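PDB 3KBB: phosphorylated carbohydrates phosphatase TM_1254 from Thermotoga maritima msb8, which dephosphorylates phosphorylated sugars such as erythrose 4-phosphate, fructose 6-phosphate and mannose 6-phosphate with the help of a divalent metal cation, preferably cobalt. Local coordinates for residues A[17-20]-A[21-25]; A[120-123]-A[124-127]. One frame throughout, in Å; residues are numbered along the deposited sequence.

Interaction 1 of 2, residues A[17-20]-A[21-25]; sequences PLYF and EAYRR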
ATOM      1  N   PRO A  17      -1.990   4.699   9.129  1.00 31.38           N
ATOM      2  CA  PRO A  17      -2.285   5.664  10.206  1.00 31.24           C
ATOM      3  C   PRO A  17      -3.749   5.692  10.661  1.00 30.74           C
ATOM      4  O   PRO A  17      -4.039   6.237  11.726  1.00 31.32           O
ATOM      5  CB  PRO A  17      -1.936   7.013   9.580  1.00 31.35           C
ATOM      6  CG  PRO A  17      -1.014   6.701   8.485  1.00 31.58           C
ATOM      7  CD  PRO A  17      -1.491   5.403   7.930  1.00 31.33           C
ATOM      8  N   LEU A  18      -4.652   5.154   9.858  1.00 29.48           N
ATOM      9  CA  LEU A  18      -6.080   5.146  10.230  1.00 28.78           C
ATOM     10  C   LEU A  18      -6.511   3.913  10.989  1.00 29.27           C
ATOM     11  O   LEU A  18      -7.684   3.812  11.369  1.00 28.83           O
ATOM     12  CB  LEU A  18      -6.971   5.285   9.004  1.00 28.69           C
ATOM     13  CG  LEU A  18      -6.731   6.531   8.129  1.00 29.28           C
ATOM     14  CD1 LEU A  18      -7.581   6.474   6.873  1.00 31.04           C
ATOM     15  CD2 LEU A  18      -7.024   7.765   8.911  1.00 31.18           C
ATOM     16  N   TYR A  19      -5.602   2.954  11.163  1.00 29.29           N
ATOM     17  CA  TYR A  19      -5.963   1.729  11.866  1.00 30.35           C
ATOM     18  C   TYR A  19      -6.344   1.992  13.318  1.00 30.15           C
ATOM     19  O   TYR A  19      -7.241   1.334  13.840  1.00 31.78           O
ATOM     20  CB  TYR A  19      -4.846   0.704  11.770  1.00 30.08           C
ATOM     21  CG  TYR A  19      -5.031  -0.175  10.564  1.00 32.20           C
ATOM     22  CD1 TYR A  19      -4.982   0.367   9.275  1.00 30.39           C
ATOM     23  CD2 TYR A  19      -5.277  -1.533  10.706  1.00 33.92           C
ATOM     24  CE1 TYR A  19      -5.170  -0.429   8.152  1.00 31.76           C
ATOM     25  CE2 TYR A  19      -5.488  -2.343   9.587  1.00 35.59           C
ATOM     26  CZ  TYR A  19      -5.410  -1.774   8.314  1.00 34.16           C
ATOM     27  OH  TYR A  19      -5.604  -2.578   7.220  1.00 33.81           O
ATOM     28  N   PHE A  20      -5.656   2.932  13.965  1.00 30.34           N
ATOM     29  CA  PHE A  20      -5.974   3.239  15.356  1.00 29.98           C
ATOM     30  C   PHE A  20      -7.435   3.648  15.487  1.00 29.67           C
ATOM     31  O   PHE A  20      -8.178   3.046  16.267  1.00 29.27           O
ATOM     32  CB  PHE A  20      -5.033   4.276  15.986  1.00 30.45           C
ATOM     33  CG  PHE A  20      -5.439   4.650  17.384  1.00 30.48           C
ATOM     34  CD1 PHE A  20      -5.192   3.773  18.445  1.00 30.98           C
ATOM     35  CD2 PHE A  20      -6.130   5.832  17.631  1.00 29.29           C
ATOM     36  CE1 PHE A  20      -5.605   4.093  19.751  1.00 29.61           C
ATOM     37  CE2 PHE A  20      -6.544   6.159  18.918  1.00 30.20           C
ATOM     38  CZ  PHE A  20      -6.291   5.284  19.972  1.00 29.10           C
ATOM     39  N   GLU A  21      -7.862   4.645  14.707  1.00 28.92           N
ATOM     40  CA  GLU A  21      -9.250   5.083  14.751  1.00 28.82           C
ATOM     41  C   GLU A  21     -10.271   3.969  14.451  1.00 28.94           C
ATOM     42  O   GLU A  21     -11.307   3.853  15.134  1.00 28.11           O
ATOM     43  CB  GLU A  21      -9.473   6.326  13.868  1.00 28.40           C
ATOM     44  CG  GLU A  21     -10.887   6.851  13.896  1.00 28.49           C
ATOM     45  CD  GLU A  21     -11.384   7.176  15.306  1.00 24.89           C
ATOM     46  OE1 GLU A  21     -10.542   7.426  16.212  1.00 25.63           O
ATOM     47  OE2 GLU A  21     -12.623   7.221  15.486  1.00 27.71           O
ATOM     48  N   ALA A  22      -9.971   3.128  13.456  1.00 28.83           N
ATOM     49  CA  ALA A  22     -10.851   1.999  13.124  1.00 27.46           C
ATOM     50  C   ALA A  22     -10.996   1.043  14.326  1.00 27.02           C
ATOM     51  O   ALA A  22     -12.123   0.669  14.699  1.00 27.08           O
ATOM     52  CB  ALA A  22     -10.296   1.229  11.911  1.00 28.07           C
ATOM     53  N   TYR A  23      -9.871   0.683  14.929  1.00 26.74           N
ATOM     54  CA  TYR A  23      -9.891  -0.262  16.058  1.00 26.45           C
ATOM     55  C   TYR A  23     -10.454   0.397  17.328  1.00 25.60           C
ATOM     56  O   TYR A  23     -11.139  -0.255  18.126  1.00 24.57           O
ATOM     57  CB  TYR A  23      -8.520  -0.852  16.327  1.00 26.88           C
ATOM     58  CG  TYR A  23      -7.992  -1.797  15.258  1.00 26.81           C
ATOM     59  CD1 TYR A  23      -8.769  -2.157  14.150  1.00 27.73           C
ATOM     60  CD2 TYR A  23      -6.739  -2.372  15.400  1.00 27.22           C
ATOM     61  CE1 TYR A  23      -8.264  -3.041  13.159  1.00 29.62           C
ATOM     62  CE2 TYR A  23      -6.246  -3.254  14.451  1.00 29.76           C
ATOM     63  CZ  TYR A  23      -7.009  -3.584  13.342  1.00 28.01           C
ATOM     64  OH  TYR A  23      -6.454  -4.449  12.432  1.00 29.34           O
ATOM     65  N   ARG A  24     -10.192   1.690  17.480  1.00 25.03           N
ATOM     66  CA  ARG A  24     -10.780   2.480  18.584  1.00 24.85           C
ATOM     67  C   ARG A  24     -12.308   2.495  18.491  1.00 24.93           C
ATOM     68  O   ARG A  24     -12.998   2.304  19.512  1.00 24.53           O
ATOM     69  CB  ARG A  24     -10.186   3.899  18.608  1.00 24.00           C
ATOM     70  CG  ARG A  24     -10.464   4.685  19.927  1.00 23.39           C
ATOM     71  CD  ARG A  24     -10.377   6.207  19.730  1.00 23.44           C
ATOM     72  NE  ARG A  24     -11.399   6.670  18.808  1.00 21.71           N
ATOM     73  CZ  ARG A  24     -12.672   6.877  19.128  1.00 22.99           C
ATOM     74  NH1 ARG A  24     -13.085   6.726  20.402  1.00 19.61           N
ATOM     75  NH2 ARG A  24     -13.520   7.283  18.195  1.00 24.18           N
ATOM     76  N   ARG A  25     -12.848   2.708  17.294  1.00 23.90           N
ATOM     77  CA  ARG A  25     -14.290   2.633  17.070  1.00 24.89           C
ATOM     78  C   ARG A  25     -14.901   1.256  17.340  1.00 24.78           C
ATOM     79  O   ARG A  25     -16.022   1.156  17.869  1.00 25.03           O
ATOM     80  CB  ARG A  25     -14.637   3.050  15.646  1.00 25.11           C
ATOM     81  CG  ARG A  25     -14.511   4.542  15.424  1.00 27.04           C
ATOM     82  CD  ARG A  25     -14.991   4.926  14.013  1.00 32.87           C
ATOM     83  NE  ARG A  25     -14.623   6.293  13.634  1.00 36.33           N
ATOM     84  CZ  ARG A  25     -15.203   6.957  12.638  1.00 41.17           C
ATOM     85  NH1 ARG A  25     -16.174   6.378  11.922  1.00 41.86           N
ATOM     86  NH2 ARG A  25     -14.810   8.194  12.346  1.00 43.62           N
TER
HETATM   87  O   HOH W   1      -6.140   6.603  13.383  1.00 34.70           O
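R24 N donates to F20 O at 2.7 Å, the shortest of three i-to-i+4 backbone bonds that tie 17-20 to 21-25 at the start of helix 19-29; A22 N to L18 O and Y23 N to Y19 O are the other two. A water bridges the turn, donating to P17 O and accepting from E21 N at 2.9 Å. Further along the same turn, R24 grips the E21 carboxylate side-on: NE reaches OE1 at 2.8 Å with an N-H...O angle of 171°, and NH2 takes the syn lone pair of OE2. The anti lone pair of that same OE2 receives R25 NE at 2.9 Å, the oxygen lying in the plane of the R25 guanidinium, so three N-H groups and two arginines hold one carboxylate and fix its rotation. E21 reaches them because its chain bends at chi2 (56°). Were this glutamate an alanine, R24 NE and R25 NE would probably lose their shared carboxylate, and both guanidinium groups would be freer to turn. With CG of F20 anti to its N, the ring crosses the R24 chain at a slant, with R24 CB over one face, displaced toward the rim, while R24 CD comes within 3.9 Å of F20 CE2. On another side of the helix, Y19 and Y23 point the same way as an offset edge-to-face pair, planes at 75°, with Y19 CD2 3.8 Å from Y23 CZ. Their hydroxyls bond to K75 and E47, respectively. The tyrosines thus face helices 36-42, 47-57 and 64-82 of the helical cap typical of this HAD branch; F20 meets the rings of H39 and Y34, and R25 makes a second salt bridge to E81 of helix 64-82.

Interaction 2 of 2, residues A[120-123]-A[124-127]; sequences RLDL and EKYF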
ATOM      1  N   ARG A 120     -12.948   5.455  -4.761  1.00 27.67           N
ATOM      2  CA  ARG A 120     -13.337   6.516  -3.835  1.00 29.16           C
ATOM      3  C   ARG A 120     -12.407   7.707  -4.000  1.00 27.68           C
ATOM      4  O   ARG A 120     -12.842   8.848  -3.870  1.00 29.37           O
ATOM      5  CB  ARG A 120     -13.250   6.004  -2.398  1.00 29.15           C
ATOM      6  CG  ARG A 120     -14.167   6.669  -1.382  1.00 33.73           C
ATOM      7  CD  ARG A 120     -14.124   5.908  -0.027  1.00 31.90           C
ATOM      8  NE  ARG A 120     -14.925   4.673   0.067  0.50 35.41           N
ATOM      9  CZ  ARG A 120     -14.454   3.494   0.495  0.50 36.84           C
ATOM     10  NH1 ARG A 120     -13.176   3.360   0.849  0.50 38.04           N
ATOM     11  NH2 ARG A 120     -15.256   2.435   0.570  0.50 37.01           N
ATOM     12  N   LEU A 121     -11.130   7.445  -4.304  1.00 26.00           N
ATOM     13  CA  LEU A 121     -10.140   8.524  -4.404  1.00 25.95           C
ATOM     14  C   LEU A 121      -9.974   9.014  -5.834  1.00 24.79           C
ATOM     15  O   LEU A 121      -9.186   9.909  -6.082  1.00 25.88           O
ATOM     16  CB  LEU A 121      -8.788   8.095  -3.811  1.00 25.93           C
ATOM     17  CG  LEU A 121      -8.773   7.781  -2.309  1.00 27.31           C
ATOM     18  CD1 LEU A 121      -7.374   7.349  -1.910  1.00 28.68           C
ATOM     19  CD2 LEU A 121      -9.230   8.974  -1.484  1.00 29.99           C
ATOM     20  N   ASP A 122     -10.735   8.434  -6.758  1.00 23.88           N
ATOM     21  CA  ASP A 122     -10.634   8.761  -8.183  1.00 24.05           C
ATOM     22  C   ASP A 122      -9.193   8.665  -8.732  1.00 24.06           C
ATOM     23  O   ASP A 122      -8.731   9.551  -9.447  1.00 22.94           O
ATOM     24  CB  ASP A 122     -11.240  10.154  -8.474  1.00 25.36           C
ATOM     25  CG  ASP A 122     -11.412  10.411  -9.945  1.00 25.89           C
ATOM     26  OD1 ASP A 122     -11.686   9.453 -10.697  1.00 28.37           O
ATOM     27  OD2 ASP A 122     -11.233  11.574 -10.381  1.00 32.42           O
ATOM     28  N   LEU A 123      -8.485   7.594  -8.361  1.00 22.84           N
ATOM     29  CA  LEU A 123      -7.101   7.350  -8.835  1.00 23.40           C
ATOM     30  C   LEU A 123      -7.073   6.169  -9.785  1.00 22.89           C
ATOM     31  O   LEU A 123      -6.082   5.924 -10.456  1.00 23.62           O
ATOM     32  CB  LEU A 123      -6.150   7.095  -7.651  1.00 23.10           C
ATOM     33  CG  LEU A 123      -5.905   8.193  -6.609  1.00 24.23           C
ATOM     34  CD1 LEU A 123      -5.009   7.671  -5.440  1.00 25.77           C
ATOM     35  CD2 LEU A 123      -5.287   9.396  -7.253  1.00 24.16           C
ATOM     36  N   GLU A 124      -8.202   5.457  -9.884  1.00 22.77           N
ATOM     37  CA  GLU A 124      -8.267   4.273 -10.712  0.50 22.96           C
ATOM     38  C   GLU A 124      -8.125   4.579 -12.208  1.00 22.31           C
ATOM     39  O   GLU A 124      -7.528   3.829 -12.958  1.00 22.55           O
ATOM     40  CB  GLU A 124      -9.589   3.594 -10.428  0.50 23.57           C
ATOM     41  CG  GLU A 124      -9.603   2.134 -10.631  0.50 23.38           C
ATOM     42  CD  GLU A 124     -10.977   1.630 -10.379  0.50 24.14           C
ATOM     43  OE1 GLU A 124     -11.355   1.566  -9.188  0.50 24.62           O
ATOM     44  OE2 GLU A 124     -11.688   1.357 -11.379  0.50 25.42           O
ATOM     45  N   LYS A 125      -8.651   5.720 -12.644  1.00 22.17           N
ATOM     46  CA  LYS A 125      -8.641   6.069 -14.057  1.00 23.23           C
ATOM     47  C   LYS A 125      -7.264   6.239 -14.721  1.00 23.31           C
ATOM     48  O   LYS A 125      -7.130   6.153 -15.963  1.00 24.37           O
ATOM     49  CB  LYS A 125      -9.454   7.357 -14.239  1.00 23.26           C
ATOM     50  CG  LYS A 125      -8.861   8.551 -13.502  1.00 24.20           C
ATOM     51  CD  LYS A 125      -9.707   9.813 -13.677  1.00 24.85           C
ATOM     52  CE  LYS A 125      -9.034  10.938 -12.952  1.00 26.90           C
ATOM     53  NZ  LYS A 125      -9.884  12.156 -12.801  1.00 27.02           N
ATOM     54  N   TYR A 126      -6.218   6.472 -13.929  1.00 20.99           N
ATOM     55  CA  TYR A 126      -4.883   6.628 -14.513  1.00 21.22           C
ATOM     56  C   TYR A 126      -4.176   5.392 -15.056  1.00 20.94           C
ATOM     57  O   TYR A 126      -3.260   5.476 -15.913  1.00 21.23           O
ATOM     58  CB  TYR A 126      -3.949   7.351 -13.523  1.00 21.14           C
ATOM     59  CG  TYR A 126      -4.486   8.673 -13.090  1.00 21.52           C
ATOM     60  CD1 TYR A 126      -4.400   9.775 -13.943  1.00 20.94           C
ATOM     61  CD2 TYR A 126      -5.130   8.820 -11.864  1.00 21.91           C
ATOM     62  CE1 TYR A 126      -4.910  10.996 -13.554  1.00 22.97           C
ATOM     63  CE2 TYR A 126      -5.661  10.078 -11.464  1.00 21.48           C
ATOM     64  CZ  TYR A 126      -5.523  11.149 -12.342  1.00 24.31           C
ATOM     65  OH  TYR A 126      -6.015  12.385 -12.001  1.00 24.82           O
ATOM     66  N   PHE A 127      -4.508   4.237 -14.499  1.00 18.63           N
ATOM     67  CA  PHE A 127      -3.694   3.063 -14.732  1.00 18.64           C
ATOM     68  C   PHE A 127      -4.053   2.287 -15.979  1.00 19.57           C
ATOM     69  O   PHE A 127      -5.232   2.109 -16.281  1.00 20.72           O
ATOM     70  CB  PHE A 127      -3.771   2.185 -13.484  1.00 18.22           C
ATOM     71  CG  PHE A 127      -3.109   2.841 -12.291  1.00 15.00           C
ATOM     72  CD1 PHE A 127      -1.726   2.818 -12.192  1.00 17.72           C
ATOM     73  CD2 PHE A 127      -3.852   3.547 -11.376  1.00 15.11           C
ATOM     74  CE1 PHE A 127      -1.089   3.453 -11.152  1.00 18.92           C
ATOM     75  CE2 PHE A 127      -3.255   4.169 -10.288  1.00 18.54           C
ATOM     76  CZ  PHE A 127      -1.838   4.155 -10.198  1.00 17.65           C
TER
HETATM   77  O   HOH W   2     -10.722   6.856 -11.158  1.00 27.09           O
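L123 O lies against the edges of two rings, 3.4 Å from Y126 CD2 and 3.3 Å from F127 CE2, and is near the plane of each. This is the close-packed side of the turn: one carbonyl oxygen is approached by two aromatic C-H edges, and the buried L123 side chain adds a looser apolar touch, its CD2 4.3 Å from Y126 CE2. Y126 CE2 also comes within 3.7 Å of D122 O, at an oblique angle to the ring. The polar side is more open, K125 being exposed, and is held by one ion pair and a bridging water. K125 NZ donates to D122 OD2 at 2.8 Å, on the syn side but 31° out of the carboxylate plane. The lysine starts with CG between its N and carbonyl carbon (chi1 63°), then runs fully extended, which brings CD within 3.6 Å of D122 OD1 and carries NZ past it to OD2. The water donates to D122 OD1 and accepts from K125 N, so both carboxylate oxygens of D122 are tied to K125, one directly and one through water. D122, with positive phi (52°) and two bonds back into the last turn, makes the Schellman motif that ends helix 111-120. R90 of helix 89-98 binds the carbonyl oxygens of L121 and D122 as well as the Y126 hydroxyl, clamping this helix end to its neighbour. L123 packs on L118 of helix 111-120, Y126 and F127 reach L93 and strand 102-106, and the chain then enters edge strand 129-131.

How the interactions relate
Interaction 1 precedes interaction 2 along the chain, and both belong to the same haloacid dehalogenase-like hydrolase unit. Their centres are 24 Å apart and their nearest atoms about 9 Å, so they do not touch. They share no helix or strand: 17-25 opens helix 19-29 among the cap helices that follow strand 3-7, whereas 120-127 joins helix 111-120 to edge strand 129-131 of the six-stranded parallel sheet. One therefore belongs to the cap and the other to the Rossmann-like core. The core contact is nearer the probable nucleophile D7, with the F127 side chain about 9 Å from that of D7; interaction 1 lies away from it.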